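Local coordinates for protein R.Ecl18kI (Enterobacter cloacae, PDB 2GB7) that recognises the double-stranded DNA sequence 5'-CCNGG-3' and cuts it ahead of the first cytosine, with flipped nucleotides determining its specificity, at residues E51-M56 against E125-L130; L27-F32 against P290-Y295; L130-A135 against D250-A255; S180-L185 against M204-L209. The protein carries 1 engineered substitution. All blocks are in the same frame, centred on the assembly; numbering follows the deposited sequence.

Interaction 1 (E51-M56 against E125-L130); sequences EYIIAM and ESILEL. With nucleotides of chain B.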
# COMPACT_ATOMS: atom_id res chain seq x y z
N GLU F 51 -3.39 13.25 -23.23
CA GLU F 51 -2.13 13.31 -23.95
C GLU F 51 -1.05 13.98 -23.14
O GLU F 51 0.08 13.50 -23.12
CB GLU F 51 -2.33 14.05 -25.28
CG GLU F 51 -3.21 13.28 -26.27
CD GLU F 51 -4.70 13.41 -25.96
OE1 GLU F 51 -5.08 14.15 -25.02
OE2 GLU F 51 -5.52 12.79 -26.68
N TYR F 52 -1.40 15.09 -22.49
CA TYR F 52 -0.47 15.83 -21.67
C TYR F 52 0.04 14.93 -20.53
O TYR F 52 1.25 14.83 -20.28
CB TYR F 52 -1.12 17.12 -21.16
CG TYR F 52 -0.54 17.60 -19.88
CD1 TYR F 52 0.59 18.43 -19.85
CD2 TYR F 52 -1.11 17.20 -18.67
CE1 TYR F 52 1.13 18.85 -18.63
CE2 TYR F 52 -0.57 17.60 -17.47
CZ TYR F 52 0.52 18.44 -17.46
OH TYR F 52 1.07 18.80 -16.26
N ILE F 53 -0.88 14.25 -19.85
CA ILE F 53 -0.51 13.39 -18.73
C ILE F 53 0.46 12.28 -19.14
O ILE F 53 1.49 12.08 -18.49
CB ILE F 53 -1.78 12.78 -18.09
CG1 ILE F 53 -2.55 13.87 -17.37
CG2 ILE F 53 -1.41 11.63 -17.12
CD1 ILE F 53 -4.01 13.50 -17.04
N ILE F 54 0.17 11.59 -20.23
CA ILE F 54 1.03 10.50 -20.70
C ILE F 54 2.41 11.01 -21.13
O ILE F 54 3.42 10.38 -20.80
CB ILE F 54 0.36 9.70 -21.87
CG1 ILE F 54 -0.94 9.02 -21.39
CG2 ILE F 54 1.32 8.63 -22.49
CD1 ILE F 54 -0.71 7.93 -20.35
N ALA F 55 2.44 12.14 -21.84
CA ALA F 55 3.71 12.73 -22.28
C ALA F 55 4.53 13.16 -21.07
O ALA F 55 5.72 12.90 -21.01
CB ALA F 55 3.48 13.92 -23.23
N MET F 56 3.87 13.75 -20.07
CA MET F 56 4.59 14.12 -18.84
C MET F 56 5.21 12.91 -18.14
O MET F 56 6.40 12.92 -17.75
CB MET F 56 3.68 14.92 -17.90
CG MET F 56 3.36 16.34 -18.39
SD MET F 56 4.77 17.47 -18.34
CE MET F 56 5.18 17.46 -16.57
N GLU F 125 0.43 13.44 -8.95
CA GLU F 125 -0.26 14.58 -8.35
C GLU F 125 0.22 15.94 -8.89
O GLU F 125 -0.64 16.81 -9.22
CB GLU F 125 -0.08 14.49 -6.83
CG GLU F 125 -0.74 13.26 -6.18
CD GLU F 125 -0.03 12.79 -4.89
OE1 GLU F 125 0.63 13.61 -4.21
OE2 GLU F 125 -0.14 11.58 -4.58
N SER F 126 1.54 16.10 -9.04
CA SER F 126 2.13 17.34 -9.55
C SER F 126 1.73 17.56 -11.00
O SER F 126 1.45 18.68 -11.43
CB SER F 126 3.64 17.28 -9.43
OG SER F 126 4.01 17.22 -8.07
N ILE F 127 1.74 16.47 -11.77
CA ILE F 127 1.32 16.56 -13.17
C ILE F 127 -0.14 17.04 -13.26
O ILE F 127 -0.50 17.90 -14.09
CB ILE F 127 1.48 15.19 -13.86
CG1 ILE F 127 2.98 14.88 -14.04
CG2 ILE F 127 0.71 15.20 -15.21
CD1 ILE F 127 3.23 13.44 -14.44
N LEU F 128 -1.01 16.52 -12.39
CA LEU F 128 -2.44 16.94 -12.41
C LEU F 128 -2.63 18.38 -11.90
O LEU F 128 -3.50 19.11 -12.37
CB LEU F 128 -3.27 15.96 -11.57
CG LEU F 128 -3.32 14.53 -12.13
CD1 LEU F 128 -4.06 13.59 -11.10
CD2 LEU F 128 -4.06 14.56 -13.51
N GLU F 129 -1.78 18.77 -10.95
CA GLU F 129 -1.79 20.13 -10.43
C GLU F 129 -1.47 21.11 -11.55
O GLU F 129 -2.22 22.08 -11.79
CB GLU F 129 -0.71 20.21 -9.37
CG GLU F 129 -0.59 21.51 -8.70
CD GLU F 129 0.44 21.47 -7.59
OE1 GLU F 129 0.88 20.36 -7.20
OE2 GLU F 129 0.77 22.57 -7.10
N LEU F 130 -0.38 20.85 -12.27
CA LEU F 130 -0.03 21.73 -13.39
C LEU F 130 -1.05 21.72 -14.52
O LEU F 130 -1.24 22.72 -15.17
CB LEU F 130 1.38 21.41 -13.91
CG LEU F 130 2.48 21.75 -12.90
CD1 LEU F 130 3.81 21.20 -13.36
CD2 LEU F 130 2.61 23.26 -12.71
P DC B 3 -2.59 9.25 -0.54
OP1 DC B 3 -3.21 10.17 -1.53
OP2 DC B 3 -3.38 8.09 -0.02
O5' DC B 3 -1.23 8.74 -1.17
C5' DC B 3 -0.29 9.70 -1.64
C4' DC B 3 0.88 9.00 -2.29
O4' DC B 3 1.82 8.60 -1.27
C3' DC B 3 0.43 7.73 -2.99
O3' DC B 3 0.59 7.74 -4.40
C2' DC B 3 1.24 6.61 -2.37
C1' DC B 3 2.30 7.29 -1.52
N1 DC B 3 2.39 6.58 -0.24
C2 DC B 3 3.58 5.94 0.11
O2 DC B 3 4.55 6.02 -0.65
N3 DC B 3 3.64 5.24 1.27
C4 DC B 3 2.57 5.17 2.07
N4 DC B 3 2.67 4.47 3.20
C5 DC B 3 1.35 5.82 1.74
C6 DC B 3 1.30 6.51 0.59
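Ile127 is the main bump of this contact, and Tyr52, Ile53 and Met56 form the hollow that receives it. Helices 49-77 and 102-134 run roughly antiparallel here (140° between their local directions), their axes approaching to 10.3 Å. The two branches of Ile127 part company: CG2 lies beside Tyr52 CE2 at 3.5 Å, while CD1 reaches Met56 CB at 3.8 Å. Next to this wedge Ile53 CD1 meets Leu128 CD2 at 3.7 Å, a methyl-to-methyl contact that continues the seam; Phe248 packs on both residues.

A first torsion of 153° puts the Tyr52 ring on the side away from its own N, which carries it across to the partner helix. Met56 CG rests over one ring face, offset toward the rim, and Leu130 CB packs at the hydroxyl. At the ring edge OH donates to Ile127 O, 2.8 Å away, in the carbonyl plane on a lone pair (C=O...O angle 125°). On helix 102-134, Glu125 OE2 comes within 3.5 Å of C5' of DC3 of chain B.

The chemistry is thus apolar except for one directional bond, which satisfies a buried phenol and ties the ring's position to the main chain of the DNA-side helix.

Interaction 2 (L27-F32 against P290-Y295); sequences LVYKTF and PYVVNY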
# COMPACT_ATOMS: atom_id res chain seq x y z
N LEU F 27 11.05 17.94 -10.64
CA LEU F 27 11.26 17.18 -11.89
C LEU F 27 10.09 17.38 -12.82
O LEU F 27 10.26 17.59 -14.02
CB LEU F 27 11.47 15.67 -11.61
CG LEU F 27 11.52 14.73 -12.82
CD1 LEU F 27 12.65 15.12 -13.76
CD2 LEU F 27 11.67 13.24 -12.42
N VAL F 28 8.89 17.34 -12.26
CA VAL F 28 7.70 17.56 -13.06
C VAL F 28 7.73 18.97 -13.63
O VAL F 28 7.43 19.17 -14.80
CB VAL F 28 6.39 17.32 -12.23
CG1 VAL F 28 5.18 17.85 -13.00
CG2 VAL F 28 6.19 15.84 -11.89
N TYR F 29 8.08 19.95 -12.81
CA TYR F 29 8.12 21.34 -13.28
C TYR F 29 9.18 21.53 -14.38
O TYR F 29 8.91 22.16 -15.40
CB TYR F 29 8.36 22.30 -12.12
CG TYR F 29 8.32 23.77 -12.52
CD1 TYR F 29 7.13 24.48 -12.46
CD2 TYR F 29 9.46 24.43 -12.96
CE1 TYR F 29 7.09 25.83 -12.85
CE2 TYR F 29 9.44 25.77 -13.33
CZ TYR F 29 8.25 26.47 -13.27
OH TYR F 29 8.24 27.79 -13.65
N LYS F 30 10.36 20.94 -14.19
CA LYS F 30 11.40 20.97 -15.23
C LYS F 30 10.89 20.40 -16.56
O LYS F 30 11.10 20.99 -17.65
CB LYS F 30 12.64 20.20 -14.75
CG LYS F 30 13.81 20.33 -15.71
CD LYS F 30 14.97 19.46 -15.19
CE LYS F 30 16.15 19.45 -16.14
NZ LYS F 30 17.24 18.59 -15.56
N THR F 31 10.19 19.26 -16.45
CA THR F 31 9.69 18.52 -17.61
C THR F 31 8.58 19.32 -18.28
O THR F 31 8.56 19.47 -19.49
CB THR F 31 9.23 17.12 -17.17
OG1 THR F 31 10.36 16.43 -16.63
CG2 THR F 31 8.71 16.32 -18.35
N PHE F 32 7.67 19.84 -17.47
CA PHE F 32 6.61 20.76 -17.94
C PHE F 32 7.15 21.88 -18.83
O PHE F 32 6.65 22.11 -19.93
CB PHE F 32 5.88 21.34 -16.74
CG PHE F 32 4.64 22.17 -17.08
CD1 PHE F 32 3.41 21.55 -17.24
CD2 PHE F 32 4.71 23.57 -17.10
CE1 PHE F 32 2.22 22.31 -17.45
CE2 PHE F 32 3.54 24.34 -17.35
CZ PHE F 32 2.30 23.70 -17.52
N PRO F 290 8.34 30.04 -11.13
CA PRO F 290 7.74 31.23 -11.73
C PRO F 290 6.38 30.95 -12.32
O PRO F 290 5.45 31.76 -12.15
CB PRO F 290 8.74 31.59 -12.84
CG PRO F 290 10.03 31.17 -12.29
CD PRO F 290 9.75 29.89 -11.54
N TYR F 291 6.25 29.85 -13.05
CA TYR F 291 4.96 29.59 -13.73
C TYR F 291 3.83 29.45 -12.71
O TYR F 291 2.72 29.90 -12.95
CB TYR F 291 5.02 28.35 -14.61
CG TYR F 291 3.72 28.01 -15.35
CD1 TYR F 291 3.49 28.48 -16.65
CD2 TYR F 291 2.74 27.19 -14.77
CE1 TYR F 291 2.32 28.14 -17.34
CE2 TYR F 291 1.56 26.87 -15.45
CZ TYR F 291 1.37 27.35 -16.74
OH TYR F 291 0.22 27.03 -17.42
N VAL F 292 4.13 28.80 -11.60
CA VAL F 292 3.13 28.54 -10.60
C VAL F 292 2.84 29.81 -9.79
O VAL F 292 1.68 30.12 -9.49
CB VAL F 292 3.58 27.40 -9.67
CG1 VAL F 292 2.54 27.18 -8.58
CG2 VAL F 292 3.76 26.11 -10.48
N VAL F 293 3.90 30.54 -9.45
CA VAL F 293 3.72 31.84 -8.79
C VAL F 293 2.84 32.74 -9.66
O VAL F 293 1.94 33.38 -9.15
CB VAL F 293 5.08 32.52 -8.45
CG1 VAL F 293 4.87 33.94 -7.91
CG2 VAL F 293 5.84 31.69 -7.45
N ASN F 294 3.10 32.79 -10.96
CA ASN F 294 2.30 33.66 -11.78
C ASN F 294 0.84 33.22 -11.82
O ASN F 294 -0.06 34.06 -11.80
CB ASN F 294 2.95 33.80 -13.16
CG ASN F 294 4.31 34.49 -13.05
OD1 ASN F 294 4.64 35.08 -12.01
ND2 ASN F 294 5.09 34.43 -14.13
N TYR F 295 0.59 31.91 -11.81
CA TYR F 295 -0.77 31.38 -11.76
C TYR F 295 -1.49 31.85 -10.50
O TYR F 295 -2.63 32.31 -10.55
CB TYR F 295 -0.74 29.84 -11.82
CG TYR F 295 -2.01 29.19 -11.33
CD1 TYR F 295 -3.08 28.99 -12.19
CD2 TYR F 295 -2.12 28.78 -10.02
CE1 TYR F 295 -4.25 28.41 -11.73
CE2 TYR F 295 -3.26 28.18 -9.55
CZ TYR F 295 -4.33 28.01 -10.40
OH TYR F 295 -5.47 27.41 -9.93
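Tyr29 and Phe32 reach out from helix 24-34 to the first turn of helix 290-302, making an orthogonal helix-helix packing in which aromatic side chains span the gap. The axes cross at a right angle and stay 11.7 Å apart, so the long rings are what bring the two segments into touch; the nearest CA atoms, those of Tyr29 and Tyr291, are still 8.8 Å apart.

Both residues of helix 24-34 use the same first torsion. In Tyr29, CG lies opposite the backbone N (chi1 -176°), directing the ring outward until its OH meets the start of the other helix. There OH accepts from Tyr291 N at 2.9 Å, with an N-H...O angle of 167°, a nearly straight bond. An amide in the first turn of a helix has no carbonyl one turn earlier to pair with, and the phenol oxygen fills that place. Pro290 CD and Tyr291 CB pack close around the same oxygen, and Val292 CG2 lies near CE1 of the ring. Phe289 adds an edge-to-face neighbour to Tyr29.

Tyr291 is also extended, and its ring presents a face to Phe32. The pair is T-shaped: the Phe32 edge points at the Tyr291 face, with centroids 5.0 Å apart and planes at 62°. Tyr37 and Asp38 also pack on Phe32, and Asp38 touches Tyr291 as well, so the loop after helix 24-34 borders the aromatic pair. The edge atom Phe32 CE2 stands 3.6 Å above the plane of the Tyr291 ring, over its centre.

Interaction 3 (L130-A135 against D250-A255); sequences LLMMGA and DMLQSA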
# COMPACT_ATOMS: atom_id res chain seq x y z
N LEU F 130 -0.38 20.85 -12.27
CA LEU F 130 -0.03 21.73 -13.39
C LEU F 130 -1.05 21.72 -14.52
O LEU F 130 -1.24 22.72 -15.17
CB LEU F 130 1.38 21.41 -13.91
CG LEU F 130 2.48 21.75 -12.90
CD1 LEU F 130 3.81 21.20 -13.36
CD2 LEU F 130 2.61 23.26 -12.71
N LEU F 131 -1.73 20.59 -14.70
CA LEU F 131 -2.84 20.51 -15.66
C LEU F 131 -3.94 21.51 -15.31
O LEU F 131 -4.41 22.23 -16.15
CB LEU F 131 -3.40 19.08 -15.70
CG LEU F 131 -4.68 18.84 -16.50
CD1 LEU F 131 -4.45 19.21 -17.95
CD2 LEU F 131 -5.07 17.39 -16.37
N MET F 132 -4.39 21.50 -14.05
CA MET F 132 -5.43 22.44 -13.63
C MET F 132 -4.95 23.89 -13.74
O MET F 132 -5.69 24.75 -14.24
CB MET F 132 -5.85 22.12 -12.18
CG MET F 132 -6.36 20.71 -12.00
SD MET F 132 -7.72 20.26 -13.09
CE MET F 132 -9.05 21.06 -12.23
N MET F 133 -3.69 24.16 -13.38
CA MET F 133 -3.11 25.52 -13.52
C MET F 133 -3.04 25.95 -14.97
O MET F 133 -3.46 27.07 -15.34
CB MET F 133 -1.73 25.60 -12.89
CG MET F 133 -1.80 25.33 -11.41
SD MET F 133 -0.19 25.34 -10.63
CE MET F 133 -0.78 25.13 -8.93
N GLY F 134 -2.57 25.05 -15.82
CA GLY F 134 -2.53 25.31 -17.26
C GLY F 134 -3.92 25.62 -17.81
O GLY F 134 -4.09 26.47 -18.70
N ALA F 135 -4.92 24.89 -17.32
CA ALA F 135 -6.32 25.08 -17.73
C ALA F 135 -6.92 26.40 -17.21
O ALA F 135 -8.01 26.81 -17.62
CB ALA F 135 -7.14 23.90 -17.26
N ASP F 250 -13.40 14.52 -19.78
CA ASP F 250 -14.70 14.67 -19.16
C ASP F 250 -14.53 15.50 -17.89
O ASP F 250 -15.27 16.49 -17.67
CB ASP F 250 -15.27 13.30 -18.78
CG ASP F 250 -15.58 12.41 -19.97
OD1 ASP F 250 -15.90 12.94 -21.08
OD2 ASP F 250 -15.60 11.16 -19.77
N MET F 251 -13.56 15.11 -17.07
CA MET F 251 -13.29 15.78 -15.81
C MET F 251 -12.96 17.25 -16.01
O MET F 251 -13.48 18.10 -15.30
CB MET F 251 -12.15 15.11 -15.03
CG MET F 251 -12.03 15.70 -13.63
SD MET F 251 -10.69 14.89 -12.73
CE MET F 251 -9.29 15.69 -13.47
N LEU F 252 -12.10 17.56 -16.97
CA LEU F 252 -11.71 18.95 -17.23
C LEU F 252 -12.89 19.81 -17.70
O LEU F 252 -13.03 20.97 -17.32
CB LEU F 252 -10.56 19.03 -18.22
CG LEU F 252 -9.18 19.06 -17.57
CD1 LEU F 252 -8.93 20.42 -16.90
CD2 LEU F 252 -8.93 17.92 -16.52
N GLN F 253 -13.74 19.21 -18.50
CA GLN F 253 -14.92 19.91 -18.97
C GLN F 253 -15.81 20.26 -17.77
O GLN F 253 -16.28 21.39 -17.65
CB GLN F 253 -15.67 19.04 -19.95
CG GLN F 253 -16.83 19.79 -20.58
CD GLN F 253 -16.38 21.06 -21.33
OE1 GLN F 253 -15.35 21.06 -22.03
NE2 GLN F 253 -17.16 22.14 -21.21
N SER F 254 -16.00 19.30 -16.87
CA SER F 254 -16.80 19.55 -15.66
C SER F 254 -16.14 20.62 -14.78
O SER F 254 -16.81 21.52 -14.28
CB SER F 254 -16.97 18.23 -14.89
OG SER F 254 -17.78 17.37 -15.67
N ALA F 255 -14.81 20.56 -14.65
CA ALA F 255 -14.11 21.54 -13.81
C ALA F 255 -14.25 22.92 -14.38
O ALA F 255 -14.47 23.89 -13.65
CB ALA F 255 -12.62 21.17 -13.65
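Leu252 meets Leu131, Met132 and Ala135 in a helix-helix packing inside the PDDEXK-clan nuclease domain, where the C-terminal end of helix 102-134 lies against helix 248-259. The local axes cross at -48° and come no closer than 11.7 Å, a wide spacing that the side chains bridge. Met132 and Leu252 have the nearest CA atoms, 8.0 Å apart.

The first group of contacts is purely aliphatic. Leu252 divides its two methyls between neighbours one turn apart on helix 102-134: CD2 touches Leu131 CD2 at 3.9 Å, and CD1 touches Ala135 CB, also at 3.9 Å. Leu131 can take part because CG stands opposite its backbone N (chi1 172°), sending the branched end toward helix 248-259. The fork of Leu252 therefore spans a full turn of the facing helix, with the small alanine at one end and the larger leucine at the other.

The second group comes from the thioether. Met132 starts off to one side of the contact, but bends at both chi2 and chi3 bring its sulfur and terminal methyl back across. SD lies 4.0 Å from Leu252 CD1, as plain van der Waals packing.

Of polar interactions there are none across the interface, as expected when Leu, Met and Ala side chains make every contact. Ile137, in the loop after helix 102-134, packs on Met132, Leu252 and Ala255, while helix 42-47 closes another side through Phe45 and Leu46. Beyond the sulfur, Met132 CE ends against Ala255 CB at 3.8 Å.

Interaction 4 (S180-L185 against M204-L209); sequences SAKTTL and MYLATL. With nucleotides of chain B.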
# COMPACT_ATOMS: atom_id res chain seq x y z
N SER F 180 -8.82 13.37 -6.15
CA SER F 180 -7.78 12.48 -5.55
C SER F 180 -7.08 11.74 -6.69
O SER F 180 -7.60 11.70 -7.82
CB SER F 180 -8.45 11.44 -4.64
OG SER F 180 -7.45 10.57 -4.07
N ALA F 181 -5.87 11.24 -6.42
CA ALA F 181 -5.15 10.56 -7.49
C ALA F 181 -4.41 9.35 -6.90
O ALA F 181 -3.86 9.47 -5.83
CB ALA F 181 -4.17 11.50 -8.08
N LYS F 182 -4.44 8.23 -7.62
CA LYS F 182 -3.72 7.03 -7.28
C LYS F 182 -3.24 6.46 -8.59
O LYS F 182 -4.06 6.18 -9.45
CB LYS F 182 -4.66 6.01 -6.60
CG LYS F 182 -5.05 6.46 -5.19
CD LYS F 182 -5.87 5.38 -4.49
CE LYS F 182 -6.30 5.88 -3.09
NZ LYS F 182 -5.14 6.31 -2.24
N THR F 183 -1.93 6.29 -8.76
CA THR F 183 -1.41 5.81 -10.04
C THR F 183 -1.97 4.43 -10.38
O THR F 183 -2.36 4.18 -11.52
CB THR F 183 0.12 5.78 -10.04
OG1 THR F 183 0.58 5.02 -8.91
CG2 THR F 183 0.68 7.20 -10.00
N THR F 184 -1.98 3.54 -9.38
CA THR F 184 -2.64 2.23 -9.46
C THR F 184 -3.55 2.14 -8.25
O THR F 184 -3.33 2.86 -7.27
CB THR F 184 -1.66 1.04 -9.41
OG1 THR F 184 -0.75 1.20 -8.32
CG2 THR F 184 -0.86 0.94 -10.73
N LEU F 185 -4.57 1.29 -8.35
CA LEU F 185 -5.60 1.15 -7.31
C LEU F 185 -5.37 0.01 -6.35
O LEU F 185 -5.61 0.18 -5.15
CB LEU F 185 -7.01 1.01 -7.92
CG LEU F 185 -7.45 2.19 -8.78
CD1 LEU F 185 -8.97 2.11 -9.14
CD2 LEU F 185 -7.19 3.52 -8.08
N MET F 204 -16.33 12.65 -5.30
CA MET F 204 -14.89 12.83 -5.49
C MET F 204 -14.48 12.19 -6.80
O MET F 204 -14.93 11.09 -7.16
CB MET F 204 -14.06 12.24 -4.33
CG MET F 204 -12.64 12.88 -4.12
SD MET F 204 -11.67 12.07 -2.88
CE MET F 204 -12.87 11.81 -1.58
N TYR F 205 -13.60 12.88 -7.49
CA TYR F 205 -13.04 12.31 -8.72
C TYR F 205 -11.75 11.64 -8.32
O TYR F 205 -10.94 12.25 -7.62
CB TYR F 205 -12.74 13.42 -9.71
CG TYR F 205 -14.04 14.04 -10.23
CD1 TYR F 205 -14.53 13.68 -11.47
CD2 TYR F 205 -14.77 14.91 -9.42
CE1 TYR F 205 -15.72 14.22 -11.95
CE2 TYR F 205 -15.97 15.40 -9.85
CZ TYR F 205 -16.43 15.07 -11.13
OH TYR F 205 -17.61 15.61 -11.59
N LEU F 206 -11.56 10.41 -8.78
CA LEU F 206 -10.38 9.59 -8.46
C LEU F 206 -9.61 9.35 -9.74
O LEU F 206 -10.00 8.50 -10.56
CB LEU F 206 -10.80 8.27 -7.83
CG LEU F 206 -9.66 7.26 -7.60
CD1 LEU F 206 -8.64 7.92 -6.70
CD2 LEU F 206 -10.18 5.92 -6.98
N ALA F 207 -8.57 10.14 -9.92
CA ALA F 207 -7.75 10.04 -11.13
C ALA F 207 -6.83 8.84 -11.03
O ALA F 207 -6.16 8.69 -10.01
CB ALA F 207 -6.91 11.28 -11.26
N THR F 208 -6.71 8.06 -12.10
CA THR F 208 -5.79 6.88 -12.05
C THR F 208 -5.25 6.54 -13.40
O THR F 208 -5.81 6.94 -14.41
CB THR F 208 -6.51 5.61 -11.45
OG1 THR F 208 -5.56 4.57 -11.19
CG2 THR F 208 -7.56 5.07 -12.41
N LEU F 209 -4.12 5.82 -13.43
CA LEU F 209 -3.58 5.27 -14.66
C LEU F 209 -3.82 3.77 -14.77
O LEU F 209 -3.44 3.15 -15.77
CB LEU F 209 -2.08 5.58 -14.73
CG LEU F 209 -1.82 7.08 -14.84
CD1 LEU F 209 -0.36 7.42 -14.89
CD2 LEU F 209 -2.54 7.71 -16.05
P DC B 4 -0.28 6.70 -5.27
OP1 DC B 4 -0.46 7.25 -6.63
OP2 DC B 4 -1.46 6.34 -4.45
O5' DC B 4 0.67 5.42 -5.34
C5' DC B 4 1.96 5.51 -5.94
C4' DC B 4 2.67 4.18 -5.82
O4' DC B 4 2.92 3.91 -4.42
C3' DC B 4 1.88 2.98 -6.35
O3' DC B 4 2.77 2.06 -7.00
C2' DC B 4 1.32 2.34 -5.09
C1' DC B 4 2.39 2.64 -4.06
N1 DC B 4 1.88 2.74 -2.69
C2 DC B 4 2.55 2.07 -1.65
O2 DC B 4 3.62 1.48 -1.90
N3 DC B 4 2.03 2.08 -0.41
C4 DC B 4 0.89 2.73 -0.17
N4 DC B 4 0.37 2.66 1.06
C5 DC B 4 0.21 3.47 -1.19
C6 DC B 4 0.74 3.45 -2.42
P DT B 5 2.92 2.11 -8.60
OP1 DT B 5 1.60 2.47 -9.17
OP2 DT B 5 3.57 0.84 -9.01
O5' DT B 5 3.92 3.32 -8.86
C5' DT B 5 5.31 3.23 -8.51
C4' DT B 5 6.06 2.46 -9.57
O4' DT B 5 5.83 3.03 -10.88
C3' DT B 5 7.58 2.39 -9.40
O3' DT B 5 8.01 1.05 -9.65
C2' DT B 5 8.10 3.30 -10.51
C1' DT B 5 7.05 3.04 -11.58
N1 DT B 5 6.95 4.02 -12.68
C2 DT B 5 6.83 3.51 -13.96
O2 DT B 5 6.84 2.32 -14.20
N3 DT B 5 6.71 4.46 -14.94
C4 DT B 5 6.70 5.83 -14.78
O4 DT B 5 6.56 6.57 -15.76
C5 DT B 5 6.85 6.30 -13.41
C7 DT B 5 6.87 7.76 -13.14
C6 DT B 5 6.96 5.37 -12.45
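Ser180 and Leu206 pair on one face of a parallel strand pair within the mixed sheet, Ala181 and Ala207 on the other, as adjacent strands of a beta-alpha-beta unit. Three main-chain bonds belong to this pairing: Ser180 N to Tyr205 O (2.8 Å), Ala207 N to Ser180 O and Lys182 N to Ala207 O. On the first face Ser180 CB meets Met204 SD at 3.7 Å, while its OG bonds to Leu158 O. Leu206 and Leu185 lie alongside, pointing opposite ways, CD2 to CD2 at 4.0 Å.

Farther along, a side chain joins in: Thr208 OG1, opposite its own backbone N (chi1 -170°), donates to Lys182 O at 2.8 Å, with Leu185 lying across it. With a fourth main-chain bond, the bent Leu209 N to Thr183 O (3.1 Å, 143°), it holds the segment that meets the DNA. Thr183 N donates to OP1 of DC4 of chain B at 2.8 Å, and OG1 of Thr183 and of Thr184 both grip OP1 of DT5 of chain B. The Lys182 amine makes a salt bridge with Glu191 and a long, weak ion pair with a DNA phosphate.

Crossover helix 191-199 packs Val192 on Lys182, Met204 and Leu206; Leu128 of helix 102-134 covers the two alanines, and strand 226-230 continues the sheet.

Interactions 1, 3 and 4 are buried, whereas interaction 2 is partly exposed and joins helices near the two ends of the chain, enclosing the other three in its loop. Helix 102-134 unites interactions 1 and 3, which share Leu130; that residue also touches Val28 of interaction 2 (CD1 to CG1, 3.6 Å). The same helix meets the sheet where Leu128 CD1 lies 3.7 Å from Ala207 CB, linking interactions 1 and 4. Chemistry follows place: interaction 3 is wholly apolar, interactions 1 and 2 each add one tyrosine hydroxyl bond, donated in the first and accepted in the second, and interaction 4 combines backbone pairing with phosphate binding.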